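Local coordinates for fructose-bisphosphate aldolase class I (Thermoproteus tenax, PDB 1W8S), which is a class I aldolase of the DeoC/LacD family, built on a TIM barrel that holds the bound ligand in a pocket of the barrel, at residues Pro198-Gly203 against Gly224-Ala229. The protein carries 2 engineered substitutions. Numbering follows the deposited sequence.
Sequences PVLMSG and GALGIA. With FBP (1,6-di-O-phosphono-beta-D-fructofuranose), chain O.
Met-201 pairs with Ile-228, and Ser-202 with Ala-229, in the parallel strands 199-202 and 227-230 of the TIM barrel, joined through helix 210-222 as one beta-alpha-beta unit. The ladder can be read from its donors. Met-201 N gives a nearly straight bond (171°) to Gly-227 O at 2.9 Å, and Ala-229 N returns one to Met-201 O at 2.7 Å. Farther along, Gly-203 N reaches Ala-229 O at a more bent 145°. At the other end Val-199 O takes Leu-226 N at 2.8 Å, in the carbonyl plane, and a weak, longer bond from Gly-227 N. Water 1 accepts from Val-199 N and donates to Gly-224 O, bridging the two segments at the strands' N-terminal end.

The alternate backbone positions of strand 199-202 face its other neighbour: Leu-200 and Ser-202 bond to the main chain of strand 175-179. Side chains divide by face. Met-201 SD lies beside Ile-228 CG2 (4.0 Å), and the Met-201 side chain also packs on helix 210-222. Leu-200, on the inward face with Ser-202 and Ala-229, brings CD2 to 4.2 Å from Leu-226 CD2 at the N-terminal end of the strands. Pro-198 CB meets that same methyl at 3.7 Å, and helix 4-12 packs against both Pro-198 and Leu-226.

At the C-terminal strand ends lies the ligand pocket. A chi1 of -163° turns Ser-202 OG away from the backbone N and toward the ligand, where it shares a hydrogen bond of 2.7 Å with O2 of FBP, either oxygen being a possible donor.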
ATOM      1  N   PRO E 198      -8.519  29.790 -12.555  1.00 14.98           N
ATOM      2  CA  PRO E 198      -7.896  30.971 -11.933  1.00 15.03           C
ATOM      3  C   PRO E 198      -6.706  30.651 -11.048  1.00 14.79           C
ATOM      4  O   PRO E 198      -6.664  29.596 -10.396  1.00 14.51           O
ATOM      5  CB  PRO E 198      -9.025  31.597 -11.119  1.00 14.90           C
ATOM      6  CG  PRO E 198      -9.980  30.427 -10.840  1.00 15.59           C
ATOM      7  CD  PRO E 198      -9.893  29.570 -12.068  1.00 15.34           C
ATOM      8  N   VAL E 199      -5.771  31.601 -11.009  1.00 14.56           N
ATOM      9  CA  VAL E 199      -4.494  31.462 -10.328  1.00 13.54           C
ATOM     10  C   VAL E 199      -4.421  32.432  -9.165  1.00 13.64           C
ATOM     11  O   VAL E 199      -4.693  33.621  -9.319  1.00 12.09           O
ATOM     12  CB  VAL E 199      -3.307  31.781 -11.288  1.00 13.71           C
ATOM     13  CG1 VAL E 199      -1.976  31.903 -10.523  1.00 13.63           C
ATOM     14  CG2 VAL E 199      -3.162  30.712 -12.339  1.00 12.77           C
ATOM     15  N   LEU E 200      -4.042  31.886  -8.019  1.00 13.79           N
ATOM     16  CA  LEU E 200      -3.753  32.593  -6.791  1.00 14.44           C
ATOM     17  C   LEU E 200      -2.277  32.490  -6.493  1.00 13.96           C
ATOM     18  O   LEU E 200      -1.692  31.408  -6.537  1.00 14.35           O
ATOM     19  CB  LEU E 200      -4.526  31.964  -5.639  1.00 14.46           C
ATOM     20  CG  LEU E 200      -6.049  32.103  -5.651  1.00 15.48           C
ATOM     21  CD1 LEU E 200      -6.656  31.260  -4.533  1.00 17.42           C
ATOM     22  CD2 LEU E 200      -6.472  33.577  -5.523  1.00 18.24           C
ATOM     23  N   MET E 201      -1.663  33.614  -6.196  1.00 15.02           N
ATOM     24  CA  MET E 201      -0.252  33.653  -5.844  1.00 15.32           C
ATOM     25  C   MET E 201      -0.131  33.306  -4.372  1.00 15.47           C
ATOM     26  O   MET E 201      -0.813  33.884  -3.537  1.00 15.95           O
ATOM     27  CB  MET E 201       0.304  35.067  -6.080  1.00 15.51           C
ATOM     28  CG  MET E 201       1.707  35.340  -5.494  1.00 17.79           C
ATOM     29  SD  MET E 201       1.722  36.730  -4.311  1.00 19.94           S
ATOM     30  CE  MET E 201       3.463  36.878  -4.011  1.00 20.43           C
ATOM     31  N   SER E 202       0.747  32.357  -4.062  1.00 16.23           N
ATOM     32  CA  SER E 202       1.118  32.053  -2.689  1.00 17.27           C
ATOM     33  C   SER E 202       2.012  33.166  -2.166  1.00 16.85           C
ATOM     34  O   SER E 202       3.004  33.504  -2.798  1.00 17.35           O
ATOM     35  CB  SER E 202       1.898  30.730  -2.682  1.00 17.66           C
ATOM     36  OG  SER E 202       1.929  30.209  -1.375  1.00 22.49           O
ATOM     37  N   GLY E 203       1.679  33.741  -1.016  1.00 16.72           N
ATOM     38  CA  GLY E 203       2.398  34.901  -0.506  1.00 17.01           C
ATOM     39  C   GLY E 203       3.898  34.750  -0.315  1.00 17.06           C
ATOM     40  O   GLY E 203       4.659  35.653  -0.712  1.00 18.21           O
ATOM     41  N   GLY E 224      -2.245  38.865 -14.685  1.00 15.39           N
ATOM     42  CA  GLY E 224      -3.605  38.418 -14.956  1.00 16.29           C
ATOM     43  C   GLY E 224      -4.072  37.366 -13.969  1.00 15.43           C
ATOM     44  O   GLY E 224      -5.086  36.696 -14.173  1.00 17.33           O
ATOM     45  N   ALA E 225      -3.352  37.198 -12.878  1.00 14.77           N
ATOM     46  CA  ALA E 225      -3.835  36.282 -11.837  1.00 14.43           C
ATOM     47  C   ALA E 225      -5.121  36.777 -11.156  1.00 14.18           C
ATOM     48  O   ALA E 225      -5.435  37.989 -11.143  1.00 14.42           O
ATOM     49  CB  ALA E 225      -2.780  36.057 -10.832  1.00 14.00           C
ATOM     50  N   LEU E 226      -5.826  35.834 -10.537  1.00 13.38           N
ATOM     51  CA  LEU E 226      -7.038  36.142  -9.808  1.00 13.44           C
ATOM     52  C   LEU E 226      -6.763  36.913  -8.524  1.00 12.62           C
ATOM     53  O   LEU E 226      -7.604  37.665  -8.065  1.00 11.03           O
ATOM     54  CB  LEU E 226      -7.813  34.864  -9.470  1.00 12.87           C
ATOM     55  CG  LEU E 226      -9.127  35.072  -8.730  1.00 13.74           C
ATOM     56  CD1 LEU E 226     -10.159  35.797  -9.589  1.00 15.56           C
ATOM     57  CD2 LEU E 226      -9.660  33.770  -8.253  1.00 13.60           C
ATOM     58  N   GLY E 227      -5.598  36.703  -7.938  1.00 12.64           N
ATOM     59  CA  GLY E 227      -5.288  37.315  -6.658  1.00 13.06           C
ATOM     60  C   GLY E 227      -4.258  36.538  -5.851  1.00 13.76           C
ATOM     61  O   GLY E 227      -3.351  35.930  -6.415  1.00 12.54           O
ATOM     62  N   ILE E 228      -4.400  36.569  -4.526  1.00 13.17           N
ATOM     63  CA  ILE E 228      -3.356  36.062  -3.670  1.00 13.67           C
ATOM     64  C   ILE E 228      -3.930  35.197  -2.554  1.00 13.60           C
ATOM     65  O   ILE E 228      -5.061  35.407  -2.133  1.00 13.21           O
ATOM     66  CB  ILE E 228      -2.514  37.227  -3.106  1.00 14.45           C
ATOM     67  CG1 ILE E 228      -3.299  38.056  -2.081  1.00 14.59           C
ATOM     68  CG2 ILE E 228      -2.064  38.152  -4.243  1.00 14.95           C
ATOM     69  CD1 ILE E 228      -2.512  39.215  -1.494  1.00 15.53           C
ATOM     70  N   ALA E 229      -3.135  34.217  -2.126  1.00 12.66           N
ATOM     71  CA  ALA E 229      -3.415  33.435  -0.945  1.00 12.71           C
ATOM     72  C   ALA E 229      -2.229  33.725  -0.040  1.00 12.48           C
ATOM     73  O   ALA E 229      -1.128  33.291  -0.324  1.00 11.94           O
ATOM     74  CB  ALA E 229      -3.524  31.950  -1.281  1.00 14.43           C
TER
HETATM   75  P1  FBP O 270       2.203  32.281   2.886  1.00 16.68           P
HETATM   76  O1P FBP O 270       2.576  32.475   4.304  1.00 16.25           O
HETATM   77  O2P FBP O 270       1.661  33.550   2.162  1.00 14.16           O
HETATM   78  O3P FBP O 270       3.345  31.736   2.021  1.00 15.13           O
HETATM   79  O1  FBP O 270       1.016  31.217   2.881  1.00 15.99           O
HETATM   80  C1  FBP O 270       0.501  30.707   1.670  1.00 20.84           C
HETATM   81  C2  FBP O 270       0.886  29.226   1.546  1.00 24.86           C
HETATM   82  O2  FBP O 270       0.434  28.704   0.277  1.00 26.06           O
HETATM   83  C3  FBP O 270       0.341  28.341   2.676  1.00 24.70           C
HETATM   84  O3  FBP O 270      -1.024  27.979   2.547  1.00 25.41           O
HETATM   85  C4  FBP O 270       1.294  27.150   2.588  1.00 26.46           C
HETATM   86  O4  FBP O 270       1.407  26.379   3.772  1.00 28.33           O
HETATM   87  C5  FBP O 270       2.616  27.845   2.297  1.00 28.64           C
HETATM   88  O5  FBP O 270       2.303  29.049   1.575  1.00 27.88           O
HETATM   89  C6  FBP O 270       3.535  26.932   1.493  1.00 30.90           C
HETATM   90  O6  FBP O 270       4.710  27.647   1.155  1.00 34.26           O
HETATM   91  P2  FBP O 270       6.174  27.085   1.556  1.00 35.66           P
HETATM   92  O4P FBP O 270       7.014  28.291   1.904  1.00 34.36           O
HETATM   93  O5P FBP O 270       6.040  26.059   2.683  1.00 31.87           O
HETATM   94  O6P FBP O 270       6.876  26.486   0.323  1.00 29.44           O
HETATM   95  O   HOH W   1      -5.825  33.701 -13.036  1.00 24.50           O